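Local coordinates for formimidoylglutamase (Bacillus subtilis, PDB 3M1R), which catalyses the hydrolysis of N-formimidoyl-L-glutamate to L-glutamate and formamide in histidine degradation, using two manganese ions per subunit, at residues G62-A67 with V289-T294; V122-G127 with H307-A312; I150-H155 with K275-Q280; V244-L249 with D299-A304; G256-G261 with P293-R298. One frame throughout, in Å; residues are numbered along the deposited sequence.

Contact 1: residues G62-A67 with V289-T294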
# COMPACT_ATOMS: atom_id res chain seq x y z
N GLY D 62 3.73 -17.26 12.19
CA GLY D 62 3.68 -16.11 13.07
C GLY D 62 2.35 -15.35 12.99
O GLY D 62 1.78 -15.00 14.02
N THR D 63 1.84 -15.12 11.78
CA THR D 63 0.62 -14.34 11.61
C THR D 63 -0.63 -15.13 11.93
O THR D 63 -1.58 -14.58 12.46
CB THR D 63 0.49 -13.67 10.23
OG1 THR D 63 0.41 -14.67 9.20
CG2 THR D 63 1.69 -12.76 9.99
N ILE D 64 -0.64 -16.42 11.60
CA ILE D 64 -1.76 -17.26 12.01
C ILE D 64 -1.81 -17.37 13.54
O ILE D 64 -2.88 -17.37 14.13
CB ILE D 64 -1.73 -18.67 11.38
CG1 ILE D 64 -1.82 -18.56 9.84
CG2 ILE D 64 -2.88 -19.54 11.95
CD1 ILE D 64 -1.49 -19.86 9.08
N ARG D 65 -0.66 -17.46 14.19
CA ARG D 65 -0.66 -17.54 15.67
C ARG D 65 -1.24 -16.26 16.23
O ARG D 65 -2.01 -16.28 17.17
CB ARG D 65 0.75 -17.73 16.24
CG ARG D 65 1.34 -19.16 16.16
CD ARG D 65 2.72 -19.19 16.83
NE ARG D 65 3.26 -20.53 17.01
CZ ARG D 65 4.14 -21.10 16.18
NH1 ARG D 65 4.59 -20.45 15.11
NH2 ARG D 65 4.56 -22.33 16.42
N GLN D 66 -0.87 -15.13 15.63
CA GLN D 66 -1.31 -13.85 16.14
C GLN D 66 -2.82 -13.73 15.99
O GLN D 66 -3.49 -13.27 16.92
CB GLN D 66 -0.58 -12.73 15.41
CG GLN D 66 -0.25 -11.53 16.28
CD GLN D 66 0.30 -10.36 15.46
OE1 GLN D 66 0.65 -10.51 14.29
NE2 GLN D 66 0.37 -9.19 16.08
N ALA D 67 -3.36 -14.14 14.84
CA ALA D 67 -4.80 -14.09 14.61
C ALA D 67 -5.51 -15.03 15.58
O ALA D 67 -6.56 -14.69 16.14
CB ALA D 67 -5.15 -14.47 13.18
N VAL D 289 -1.71 -24.84 4.80
CA VAL D 289 -0.64 -24.37 3.95
C VAL D 289 -1.09 -23.27 3.01
O VAL D 289 -2.29 -23.02 2.84
CB VAL D 289 -0.01 -25.53 3.11
CG1 VAL D 289 0.68 -26.52 4.02
CG2 VAL D 289 -1.08 -26.22 2.26
N GLU D 290 -0.09 -22.60 2.44
CA GLU D 290 -0.24 -21.66 1.35
C GLU D 290 -0.84 -20.31 1.74
O GLU D 290 -1.30 -19.55 0.89
CB GLU D 290 -0.96 -22.31 0.15
CG GLU D 290 -0.12 -23.42 -0.51
CD GLU D 290 1.16 -22.89 -1.23
OE1 GLU D 290 2.26 -23.44 -1.01
OE2 GLU D 290 1.06 -21.95 -2.05
N VAL D 291 -0.78 -19.99 3.02
CA VAL D 291 -1.06 -18.61 3.44
C VAL D 291 0.18 -17.74 3.24
O VAL D 291 1.26 -18.07 3.72
CB VAL D 291 -1.52 -18.56 4.90
CG1 VAL D 291 -1.68 -17.12 5.37
CG2 VAL D 291 -2.81 -19.34 5.05
N ASP D 292 0.03 -16.61 2.55
CA ASP D 292 1.16 -15.71 2.37
C ASP D 292 0.83 -14.30 2.88
O ASP D 292 0.22 -13.49 2.19
CB ASP D 292 1.62 -15.70 0.90
CG ASP D 292 2.93 -14.91 0.67
OD1 ASP D 292 3.35 -14.15 1.58
OD2 ASP D 292 3.53 -15.07 -0.42
N PRO D 293 1.24 -14.01 4.10
CA PRO D 293 0.97 -12.71 4.72
C PRO D 293 1.46 -11.53 3.89
O PRO D 293 0.84 -10.47 3.99
CB PRO D 293 1.79 -12.77 6.02
CG PRO D 293 2.02 -14.22 6.26
CD PRO D 293 2.08 -14.88 4.95
N THR D 294 2.55 -11.66 3.12
CA THR D 294 3.08 -10.53 2.33
C THR D 294 2.19 -10.24 1.13
O THR D 294 2.31 -9.20 0.49
CB THR D 294 4.52 -10.77 1.81
OG1 THR D 294 4.51 -11.84 0.85
CG2 THR D 294 5.43 -11.14 2.94

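Contact 2: residues V122-G127 with H307-A312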
# COMPACT_ATOMS: atom_id res chain seq x y z
N VAL D 122 -2.09 -34.66 18.74
CA VAL D 122 -2.77 -34.44 17.47
C VAL D 122 -2.28 -33.11 16.93
O VAL D 122 -2.66 -32.06 17.42
CB VAL D 122 -4.29 -34.36 17.67
CG1 VAL D 122 -4.98 -34.08 16.33
CG2 VAL D 122 -4.80 -35.64 18.30
N PRO D 123 -1.40 -33.16 15.92
CA PRO D 123 -0.77 -31.96 15.38
C PRO D 123 -1.73 -30.92 14.77
O PRO D 123 -2.63 -31.27 14.01
CB PRO D 123 0.17 -32.50 14.30
CG PRO D 123 0.51 -33.88 14.77
CD PRO D 123 -0.77 -34.40 15.40
N LEU D 124 -1.54 -29.66 15.15
CA LEU D 124 -2.12 -28.53 14.45
C LEU D 124 -0.95 -27.86 13.78
O LEU D 124 -0.24 -27.07 14.40
CB LEU D 124 -2.83 -27.57 15.41
CG LEU D 124 -4.27 -27.92 15.80
CD1 LEU D 124 -4.38 -29.37 16.22
CD2 LEU D 124 -4.80 -27.02 16.90
N ILE D 125 -0.72 -28.20 12.52
CA ILE D 125 0.45 -27.73 11.79
C ILE D 125 0.21 -26.43 11.03
O ILE D 125 -0.68 -26.33 10.18
CB ILE D 125 0.98 -28.80 10.80
CG1 ILE D 125 0.99 -30.17 11.47
CG2 ILE D 125 2.36 -28.42 10.29
CD1 ILE D 125 1.24 -31.34 10.51
N LEU D 126 1.03 -25.44 11.34
CA LEU D 126 1.00 -24.16 10.60
C LEU D 126 2.12 -24.08 9.56
O LEU D 126 3.29 -23.91 9.90
CB LEU D 126 1.10 -22.98 11.58
CG LEU D 126 -0.14 -22.53 12.39
CD1 LEU D 126 -1.18 -23.63 12.54
CD2 LEU D 126 0.22 -21.92 13.75
N GLY D 127 1.76 -24.20 8.28
CA GLY D 127 2.72 -23.94 7.22
C GLY D 127 3.00 -22.45 7.10
O GLY D 127 2.33 -21.64 7.76
N HIS D 307 -9.46 -19.31 12.02
CA HIS D 307 -10.80 -19.83 12.20
C HIS D 307 -10.92 -21.30 11.80
O HIS D 307 -11.71 -22.04 12.38
CB HIS D 307 -11.85 -18.96 11.51
CG HIS D 307 -12.30 -17.81 12.35
ND1 HIS D 307 -11.48 -16.74 12.67
CD2 HIS D 307 -13.49 -17.55 12.94
CE1 HIS D 307 -12.15 -15.89 13.42
NE2 HIS D 307 -13.37 -16.35 13.59
N VAL D 308 -10.14 -21.72 10.81
CA VAL D 308 -10.05 -23.14 10.50
C VAL D 308 -9.55 -23.91 11.73
O VAL D 308 -10.00 -25.02 12.00
CB VAL D 308 -9.11 -23.42 9.31
CG1 VAL D 308 -8.92 -24.90 9.13
CG2 VAL D 308 -9.63 -22.77 8.02
N LEU D 309 -8.60 -23.33 12.45
CA LEU D 309 -8.06 -23.94 13.66
C LEU D 309 -9.14 -24.02 14.75
O LEU D 309 -9.36 -25.08 15.34
CB LEU D 309 -6.86 -23.13 14.17
CG LEU D 309 -5.48 -23.72 13.87
CD1 LEU D 309 -5.55 -24.82 12.82
CD2 LEU D 309 -4.47 -22.63 13.48
N LEU D 310 -9.82 -22.91 14.99
CA LEU D 310 -10.93 -22.86 15.93
C LEU D 310 -12.00 -23.90 15.62
O LEU D 310 -12.46 -24.57 16.53
CB LEU D 310 -11.52 -21.46 16.01
CG LEU D 310 -10.55 -20.45 16.64
CD1 LEU D 310 -11.05 -19.02 16.48
CD2 LEU D 310 -10.34 -20.76 18.12
N HIS D 311 -12.38 -24.05 14.35
CA HIS D 311 -13.45 -24.97 13.99
C HIS D 311 -13.01 -26.43 14.02
O HIS D 311 -13.80 -27.31 14.31
CB HIS D 311 -14.08 -24.60 12.64
CG HIS D 311 -14.99 -23.42 12.71
ND1 HIS D 311 -16.37 -23.53 12.70
CD2 HIS D 311 -14.73 -22.09 12.80
CE1 HIS D 311 -16.91 -22.33 12.78
NE2 HIS D 311 -15.94 -21.43 12.83
N ALA D 312 -11.74 -26.68 13.76
CA ALA D 312 -11.22 -28.02 13.94
C ALA D 312 -11.21 -28.38 15.42
O ALA D 312 -11.61 -29.48 15.80
CB ALA D 312 -9.81 -28.14 13.34

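Contact 3: residues I150-H155 with K275-Q280. With CA (calcium ion), chain B; CA (calcium ion), chain C.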
# COMPACT_ATOMS: atom_id res chain seq x y z
N ILE D 150 -7.47 -36.11 3.57
CA ILE D 150 -8.44 -35.20 2.98
C ILE D 150 -7.71 -33.90 2.63
O ILE D 150 -7.29 -33.15 3.51
CB ILE D 150 -9.61 -34.94 3.92
CG1 ILE D 150 -10.40 -36.24 4.12
CG2 ILE D 150 -10.52 -33.85 3.37
CD1 ILE D 150 -11.37 -36.18 5.25
N GLN D 151 -7.53 -33.69 1.33
CA GLN D 151 -6.77 -32.57 0.78
C GLN D 151 -7.73 -31.52 0.23
O GLN D 151 -8.39 -31.75 -0.79
CB GLN D 151 -5.82 -33.08 -0.31
CG GLN D 151 -5.08 -32.02 -1.14
CD GLN D 151 -4.35 -32.62 -2.36
OE1 GLN D 151 -4.38 -33.83 -2.60
NE2 GLN D 151 -3.70 -31.76 -3.13
N PHE D 152 -7.85 -30.38 0.91
CA PHE D 152 -8.60 -29.25 0.37
C PHE D 152 -7.67 -28.47 -0.56
O PHE D 152 -6.63 -27.97 -0.13
CB PHE D 152 -9.12 -28.34 1.49
CG PHE D 152 -10.27 -28.93 2.26
CD1 PHE D 152 -11.58 -28.74 1.84
CD2 PHE D 152 -10.05 -29.65 3.41
CE1 PHE D 152 -12.62 -29.28 2.55
CE2 PHE D 152 -11.10 -30.20 4.13
CZ PHE D 152 -12.38 -30.01 3.70
N ASP D 153 -8.03 -28.40 -1.83
CA ASP D 153 -7.12 -27.86 -2.83
C ASP D 153 -7.79 -27.54 -4.15
O ASP D 153 -8.65 -28.30 -4.63
CB ASP D 153 -5.96 -28.84 -3.07
CG ASP D 153 -4.66 -28.13 -3.33
OD1 ASP D 153 -4.72 -27.16 -4.10
OD2 ASP D 153 -3.60 -28.51 -2.78
N ALA D 154 -7.40 -26.41 -4.76
CA ALA D 154 -7.74 -26.14 -6.15
C ALA D 154 -6.91 -27.02 -7.08
O ALA D 154 -7.29 -27.21 -8.23
CB ALA D 154 -7.51 -24.64 -6.51
N HIS D 155 -5.77 -27.53 -6.60
CA HIS D 155 -4.80 -28.22 -7.47
C HIS D 155 -4.50 -29.63 -7.00
O HIS D 155 -4.51 -29.90 -5.81
CB HIS D 155 -3.47 -27.47 -7.52
CG HIS D 155 -3.61 -25.99 -7.61
ND1 HIS D 155 -3.84 -25.20 -6.50
CD2 HIS D 155 -3.57 -25.15 -8.66
CE1 HIS D 155 -3.91 -23.94 -6.87
NE2 HIS D 155 -3.77 -23.88 -8.17
N LYS D 275 -15.04 -28.60 10.57
CA LYS D 275 -15.65 -28.99 11.84
C LYS D 275 -16.27 -30.40 11.75
O LYS D 275 -16.08 -31.23 12.62
CB LYS D 275 -16.68 -27.97 12.35
CG LYS D 275 -17.53 -28.54 13.51
CD LYS D 275 -18.51 -27.54 14.14
CE LYS D 275 -19.30 -26.72 13.10
NZ LYS D 275 -18.61 -25.43 12.69
N TYR D 276 -17.00 -30.66 10.66
CA TYR D 276 -17.51 -31.99 10.39
C TYR D 276 -16.44 -33.08 10.45
O TYR D 276 -16.53 -34.01 11.25
CB TYR D 276 -18.23 -32.03 9.04
CG TYR D 276 -18.89 -33.36 8.76
CD1 TYR D 276 -20.00 -33.77 9.48
CD2 TYR D 276 -18.40 -34.21 7.78
CE1 TYR D 276 -20.61 -35.00 9.24
CE2 TYR D 276 -19.00 -35.44 7.53
CZ TYR D 276 -20.10 -35.82 8.27
OH TYR D 276 -20.70 -37.04 8.02
N ILE D 277 -15.42 -32.98 9.59
CA ILE D 277 -14.36 -33.99 9.55
C ILE D 277 -13.67 -34.15 10.90
O ILE D 277 -13.35 -35.27 11.32
CB ILE D 277 -13.31 -33.64 8.49
CG1 ILE D 277 -13.89 -33.80 7.08
CG2 ILE D 277 -12.08 -34.51 8.67
CD1 ILE D 277 -13.14 -33.04 6.00
N ALA D 278 -13.46 -33.04 11.59
CA ALA D 278 -12.75 -33.04 12.87
C ALA D 278 -13.45 -33.88 13.95
O ALA D 278 -12.81 -34.28 14.93
CB ALA D 278 -12.54 -31.62 13.35
N GLN D 279 -14.75 -34.13 13.77
CA GLN D 279 -15.53 -34.92 14.73
C GLN D 279 -15.40 -36.42 14.50
O GLN D 279 -15.77 -37.22 15.36
CB GLN D 279 -17.01 -34.57 14.63
CG GLN D 279 -17.34 -33.18 15.09
CD GLN D 279 -18.81 -32.88 14.97
OE1 GLN D 279 -19.32 -32.68 13.87
NE2 GLN D 279 -19.51 -32.85 16.10
N GLN D 280 -14.90 -36.78 13.33
CA GLN D 280 -14.83 -38.17 12.91
C GLN D 280 -13.76 -38.91 13.71
O GLN D 280 -12.92 -38.28 14.35
CB GLN D 280 -14.59 -38.24 11.40
CG GLN D 280 -15.74 -38.88 10.61
CD GLN D 280 -17.04 -38.09 10.69
OE1 GLN D 280 -18.11 -38.61 10.38
NE2 GLN D 280 -16.96 -36.84 11.12
CA CA B . -3.30 -25.28 -4.20
CA CA C . -1.63 -27.06 -3.82

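Contact 4: residues V244-L249 with D299-A304. With CA (calcium ion), chain B; CA (calcium ion), chain C.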
# COMPACT_ATOMS: atom_id res chain seq x y z
N VAL D 244 -5.30 -28.67 4.71
CA VAL D 244 -5.99 -27.53 4.15
C VAL D 244 -5.03 -26.60 3.42
O VAL D 244 -4.18 -25.95 4.04
CB VAL D 244 -6.71 -26.71 5.22
CG1 VAL D 244 -7.42 -25.53 4.54
CG2 VAL D 244 -7.70 -27.59 5.95
N ASP D 245 -5.16 -26.56 2.10
CA ASP D 245 -4.42 -25.62 1.28
C ASP D 245 -5.38 -24.46 1.07
O ASP D 245 -6.43 -24.61 0.47
CB ASP D 245 -4.04 -26.27 -0.04
CG ASP D 245 -3.30 -25.32 -0.98
OD1 ASP D 245 -3.46 -24.09 -0.92
OD2 ASP D 245 -2.55 -25.84 -1.81
N MSE D 246 -5.01 -23.31 1.61
CA MSE D 246 -5.95 -22.20 1.68
C MSE D 246 -6.35 -21.68 0.31
O MSE D 246 -7.35 -20.99 0.18
CB MSE D 246 -5.40 -21.06 2.57
CG MSE D 246 -5.32 -21.43 4.06
SE MSE D 246 -7.06 -21.80 4.94
CE MSE D 246 -7.68 -19.94 5.02
N ASP D 247 -5.59 -22.04 -0.73
CA ASP D 247 -5.93 -21.53 -2.05
C ASP D 247 -7.13 -22.26 -2.66
O ASP D 247 -7.59 -21.89 -3.74
CB ASP D 247 -4.72 -21.45 -3.00
CG ASP D 247 -4.20 -22.81 -3.41
OD1 ASP D 247 -4.99 -23.80 -3.40
OD2 ASP D 247 -2.99 -22.87 -3.74
N VAL D 248 -7.66 -23.24 -1.95
CA VAL D 248 -8.96 -23.82 -2.29
C VAL D 248 -10.05 -22.74 -2.19
O VAL D 248 -11.09 -22.82 -2.83
CB VAL D 248 -9.30 -25.00 -1.36
CG1 VAL D 248 -9.80 -24.50 0.02
CG2 VAL D 248 -10.34 -25.91 -1.99
N LEU D 249 -9.79 -21.73 -1.37
CA LEU D 249 -10.75 -20.65 -1.17
C LEU D 249 -10.70 -19.70 -2.34
O LEU D 249 -9.66 -19.52 -2.96
CB LEU D 249 -10.45 -19.87 0.12
CG LEU D 249 -10.67 -20.62 1.42
CD1 LEU D 249 -9.95 -19.91 2.57
CD2 LEU D 249 -12.18 -20.79 1.73
N ASP D 299 -4.70 -8.92 7.45
CA ASP D 299 -4.34 -10.32 7.69
C ASP D 299 -5.54 -11.25 7.53
O ASP D 299 -5.65 -12.26 8.21
CB ASP D 299 -3.70 -10.51 9.07
CG ASP D 299 -4.66 -10.18 10.23
OD1 ASP D 299 -5.67 -9.48 10.00
OD2 ASP D 299 -4.40 -10.61 11.38
N MSE D 300 -6.42 -10.89 6.60
CA MSE D 300 -7.66 -11.61 6.34
C MSE D 300 -7.47 -13.09 6.19
O MSE D 300 -8.30 -13.86 6.66
CB MSE D 300 -8.29 -11.15 5.03
CG MSE D 300 -9.14 -9.90 5.14
SE MSE D 300 -9.76 -9.37 3.34
CE MSE D 300 -10.71 -11.00 2.86
N THR D 301 -6.42 -13.48 5.48
CA THR D 301 -6.21 -14.88 5.16
C THR D 301 -5.62 -15.62 6.35
O THR D 301 -5.91 -16.79 6.55
CB THR D 301 -5.36 -15.06 3.87
OG1 THR D 301 -5.90 -14.23 2.82
CG2 THR D 301 -5.42 -16.51 3.42
N SER D 302 -4.83 -14.93 7.16
CA SER D 302 -4.36 -15.52 8.40
C SER D 302 -5.53 -15.64 9.40
O SER D 302 -5.58 -16.60 10.16
CB SER D 302 -3.18 -14.73 8.99
OG SER D 302 -2.04 -14.79 8.14
N ARG D 303 -6.47 -14.69 9.39
CA ARG D 303 -7.65 -14.81 10.26
C ARG D 303 -8.52 -16.00 9.83
O ARG D 303 -8.97 -16.78 10.68
CB ARG D 303 -8.51 -13.53 10.30
CG ARG D 303 -7.87 -12.35 11.04
CD ARG D 303 -8.61 -11.03 10.82
NE ARG D 303 -7.93 -9.92 11.49
CZ ARG D 303 -8.41 -9.27 12.54
NH1 ARG D 303 -7.72 -8.29 13.10
NH2 ARG D 303 -9.61 -9.57 13.03
N ALA D 304 -8.74 -16.12 8.52
CA ALA D 304 -9.47 -17.26 7.95
C ALA D 304 -8.83 -18.58 8.38
O ALA D 304 -9.52 -19.53 8.76
CB ALA D 304 -9.50 -17.17 6.45
CA CA B . -3.30 -25.28 -4.20
CA CA C . -1.63 -27.06 -3.82

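Contact 5: residues G256-G261 with P293-R298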
# COMPACT_ATOMS: atom_id res chain seq x y z
N GLY D 256 -4.68 -13.59 0.19
CA GLY D 256 -3.29 -13.78 0.55
C GLY D 256 -2.68 -15.12 0.20
O GLY D 256 -1.68 -15.50 0.81
N CYS D 257 -3.26 -15.87 -0.74
CA CYS D 257 -2.63 -17.10 -1.21
C CYS D 257 -1.84 -16.82 -2.49
O CYS D 257 -2.31 -16.06 -3.35
CB CYS D 257 -3.66 -18.19 -1.49
SG CYS D 257 -4.68 -18.65 -0.04
N PRO D 258 -0.67 -17.45 -2.64
CA PRO D 258 0.05 -17.20 -3.90
C PRO D 258 -0.82 -17.43 -5.13
O PRO D 258 -0.99 -16.51 -5.92
CB PRO D 258 1.24 -18.16 -3.82
CG PRO D 258 1.48 -18.30 -2.29
CD PRO D 258 0.08 -18.35 -1.75
N ALA D 259 -1.41 -18.62 -5.27
CA ALA D 259 -2.21 -18.89 -6.47
C ALA D 259 -3.68 -18.53 -6.27
O ALA D 259 -4.47 -19.38 -5.91
CB ALA D 259 -2.05 -20.36 -6.90
N ILE D 260 -4.04 -17.27 -6.50
CA ILE D 260 -5.42 -16.82 -6.38
C ILE D 260 -6.13 -16.89 -7.74
O ILE D 260 -5.50 -16.80 -8.79
CB ILE D 260 -5.54 -15.36 -5.88
CG1 ILE D 260 -4.68 -14.43 -6.73
CG2 ILE D 260 -5.16 -15.23 -4.40
CD1 ILE D 260 -4.82 -12.97 -6.35
N GLY D 261 -7.45 -17.02 -7.68
CA GLY D 261 -8.32 -16.97 -8.83
C GLY D 261 -9.76 -17.09 -8.36
O GLY D 261 -10.01 -17.44 -7.20
N PRO D 293 1.24 -14.01 4.10
CA PRO D 293 0.97 -12.71 4.72
C PRO D 293 1.46 -11.53 3.89
O PRO D 293 0.84 -10.47 3.99
CB PRO D 293 1.79 -12.77 6.02
CG PRO D 293 2.02 -14.22 6.26
CD PRO D 293 2.08 -14.88 4.95
N THR D 294 2.55 -11.66 3.12
CA THR D 294 3.08 -10.53 2.33
C THR D 294 2.19 -10.24 1.13
O THR D 294 2.31 -9.20 0.49
CB THR D 294 4.52 -10.77 1.81
OG1 THR D 294 4.51 -11.84 0.85
CG2 THR D 294 5.43 -11.14 2.94
N LEU D 295 1.29 -11.16 0.82
CA LEU D 295 0.39 -10.95 -0.31
C LEU D 295 -1.02 -10.59 0.19
O LEU D 295 -1.92 -10.32 -0.62
CB LEU D 295 0.32 -12.24 -1.13
CG LEU D 295 1.13 -12.49 -2.40
CD1 LEU D 295 2.20 -11.42 -2.66
CD2 LEU D 295 1.71 -13.88 -2.35
N ASP D 296 -1.22 -10.56 1.51
CA ASP D 296 -2.58 -10.51 2.08
C ASP D 296 -3.14 -9.09 2.17
O ASP D 296 -2.39 -8.12 2.21
CB ASP D 296 -2.61 -11.16 3.47
CG ASP D 296 -3.99 -11.77 3.83
OD1 ASP D 296 -4.91 -11.80 2.97
OD2 ASP D 296 -4.13 -12.26 4.99
N PHE D 297 -4.46 -8.96 2.22
CA PHE D 297 -5.02 -7.69 2.63
C PHE D 297 -5.23 -7.71 4.14
O PHE D 297 -5.97 -8.55 4.65
CB PHE D 297 -6.33 -7.36 1.92
CG PHE D 297 -6.87 -6.03 2.32
CD1 PHE D 297 -7.82 -5.92 3.34
CD2 PHE D 297 -6.37 -4.87 1.75
CE1 PHE D 297 -8.29 -4.68 3.74
CE2 PHE D 297 -6.84 -3.62 2.14
CZ PHE D 297 -7.81 -3.52 3.13
N ARG D 298 -4.64 -6.74 4.82
CA ARG D 298 -4.51 -6.79 6.27
C ARG D 298 -4.01 -8.19 6.58
O ARG D 298 -2.99 -8.61 6.01
CB ARG D 298 -5.84 -6.44 6.96
CG ARG D 298 -6.27 -4.97 6.71
CD ARG D 298 -7.66 -4.69 7.26
NE ARG D 298 -7.71 -4.83 8.71
CZ ARG D 298 -8.82 -4.68 9.44
NH1 ARG D 298 -9.97 -4.40 8.84
NH2 ARG D 298 -8.78 -4.79 10.76

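Contact 1: residues G62-A67 with V289-T294
Helix 60-69 meets the loop after strand 283-289 through two pairs, Thr63 with Pro293 and Ile64 with Val291. The Thr63 side chain lies obliquely across the proline ring. Thr63 OG1 is 3.4 Å from Pro293 CG, and Thr63 CG2 is 4.0 Å from Pro293 CB. The torsion (chi1 63°) places OG1 between the backbone N and the carbonyl carbon, with CG2 beside N, so both branches face the ring. OG1 also hydrogen-bonds Ser302 OG at the start of helix 300-318. The Thr63 hydroxyl thus also joins helix 60-69 to helix 300-318. In the arginase fold this loop leaves the C-terminal ends of the strands of the central parallel sheet. Ile64 adds a looser apolar contact, Ile64 CD1 to Val291 CG2 at 4.3 Å. The loop is shaped by an Asx turn. Asp292 OD1 accepts from Thr294 N at 3.0 Å and from Thr294 OG1 at 2.7 Å. The two donors lie on the same face of the carboxylate, both tilted 33-34° out of its plane, the amide on the anti side and the hydroxyl on the syn side. The other oxygen, Asp292 OD2, accepts from Gly56 N.

Contact 2: residues V122-G127 with H307-A312
Leu309 of helix 300-318 packs against Leu124 and Leu126 of strand 121-127. The closest approach is methyl to methyl, Leu126 CD1 to Leu309 CD2 at 3.6 Å. The other branch of Leu309 is turned to Leu124, with Leu309 CD1 4.5 Å from Leu124 CG. One leucine of the helix therefore touches two leucines of the strand, one with each methyl. The contact is purely apolar and buried. No hydrogen bond crosses it.

The two strand residues are two positions apart and both serve the same face of the sheet. Ile125 between them has its CB directed away from the helix. The Leu126 side chain does not start out straight at the helix, but its CD1 swings in to reach Leu309. Its CG stands beside the backbone N and anti to the carbonyl carbon (chi1 -79°).

Further out, Leu309 also touches Ile288 of strand 283-289 and Ile64 of helix 60-69. Leu124 rests on Pro40 and Leu42 of strand 39-45. The neighbouring turns of the helix lean on the sheet and on helix 267-278, with Ala312 on Ile286 and Val308 on Leu271. On another side of the helix, the ring of His311 meets Phe194 of a neighbouring subunit edge-to-face. The helix thus lies between the sheet and a neighbouring subunit. This is the packing of the three-layer alpha/beta/alpha arginase fold, in which helices lie against the central parallel sheet.

Contact 3: residues I150-H155 with K275-Q280
Ile277, near the end of helix 267-278, reaches the strand residues Ile150 and Phe152. Its CB points to the strand. From there CG1 runs beside the backbone N (chi1 -70°), and CG2 branches off beside the carbonyl carbon. Ile277 CG1 and CG2 are each 3.9 Å from Ile150 CD1. The tip, Ile277 CD1, makes the nearest contacts. Ile277 CD1 is 3.7 Å from Ile150 CD1, so the two isoleucines meet tip to tip. The same Ile277 CD1 is 3.9 Å from Phe152 CZ, at the ring edge and near the ring plane.

Beyond Phe152 the chain enters the metal site. Asp153 bridges the two calcium ions, OD1 to one at 2.4 Å and OD2 to the other at 2.7 Å. The calcium ions of this crystal share the ligands inferred for the enzyme's two manganese ions. His155 ND1 binds the first ion at 2.4 Å. Asp153, His155 and Asp157 form an Asp-Ala-His-x-Asp sequence, as in other arginase-family enzymes.

Ile150 and Phe152 lie on strand 147-152, between strands 239-245 and 186-191. Ile277 also touches Ile242 of strand 239-245 and Ile226 of helix 222-234, so its own helix 267-278 packs on the sheet beside helix 222-234.

Contact 4: residues V244-L249 with D299-A304
Met246, a selenomethionine here, packs against Ala304 and Thr301 at the start of helix 300-318. It is the middle residue of an Asp-x-Asp metal-binding sequence of the arginase family, at the C-terminal end of strand 239-245. Met246 buries the most surface of the contact. Its chain is bent at chi2 (-64°) and chi3 (-74°), which curls the terminal methyl toward the helix. That methyl does the touching. Met246 CE is 3.6 Å from Ala304 CB. Met246 CE is also 3.9 Å from Thr301 O and 4.4 Å from Thr301 CG2, so it sits against one turn of the helix. The Thr301 hydroxyl is held by Asp296 of the preceding loop.

Ala304 also rests on Thr267, and Met246 on Val291 and Ile288, so the contact lies in a buried apolar layer behind the metal site. On the far side of the helix, Asp299 OD1 and Arg303 NE form a salt bridge, and Arg303 NH2 bonds Ile260 O of a neighbouring subunit.

Asp245 and Asp247, which flank Met246, turn to the metals. Asp245 OD2 bridges both calcium ions, at 2.6 Å and 2.5 Å. Asp247 binds just one ion, with both oxygens, OD1 at 2.4 Å and OD2 at 2.5 Å.

Contact 5: residues G256-G261 with P293-R298
The two loops come together at Gly256 and Asp296, with their CA atoms 3.7 Å apart. Gly256 has no side chain, and Gly256 CA lies against the neighbouring backbone, 3.9 Å from Leu295 O. The carboxylate of Asp296 is carried anti to the backbone N (chi1 -152°), and Asp296 OD1 comes 3.5 Å from Gly256 CA. Asp296 OD1 is also 3.3 Å from Gly256 N, but the angle is too poor for a hydrogen bond. Instead, Thr301 OG1 hydrogen-bonds both Gly256 N and Asp296 OD1. That hydroxyl links the two loops to helix 300-318.

Leu295 adds the apolar part. Leu295 CD2 sits 4.0 Å from Pro258 CA and 4.4 Å from Pro258 CG, so it touches the proline from its backbone side and its ring. The carbonyls of Cys257 and Pro258 accept hydrogen bonds from Arg298 of a neighbouring subunit, which places the loops at an oligomer interface.

The side chain of Pro258 is about 8 Å from a calcium ion and about 6 Å from the side chain of Asp247, a metal ligand. Such loops, beyond the C-terminal ends of the parallel strands, border the binuclear metal site of the arginase fold.

Overall arrangement
Contacts 1, 4 and 5 form one cluster beside the metal site. The centre of contact 4 is about 8 Å from those of contacts 1 and 5. Residues Pro293 and Thr294 belong to both contact 1 and contact 5. Contacts 3 and 4 supply ligands to the same two ions, and Phe152 O is 3.0 Å from Asp245 N, pairing their strands. Contact 2 lies deeper, about 12 Å between centres from both contact 1 and contact 4, and is away from the metals. Helix 300-318 serves contacts 2 and 4. Contact 2 meets contact 1 where Ile64 CG2 is 3.8 Å from Leu309 CD2.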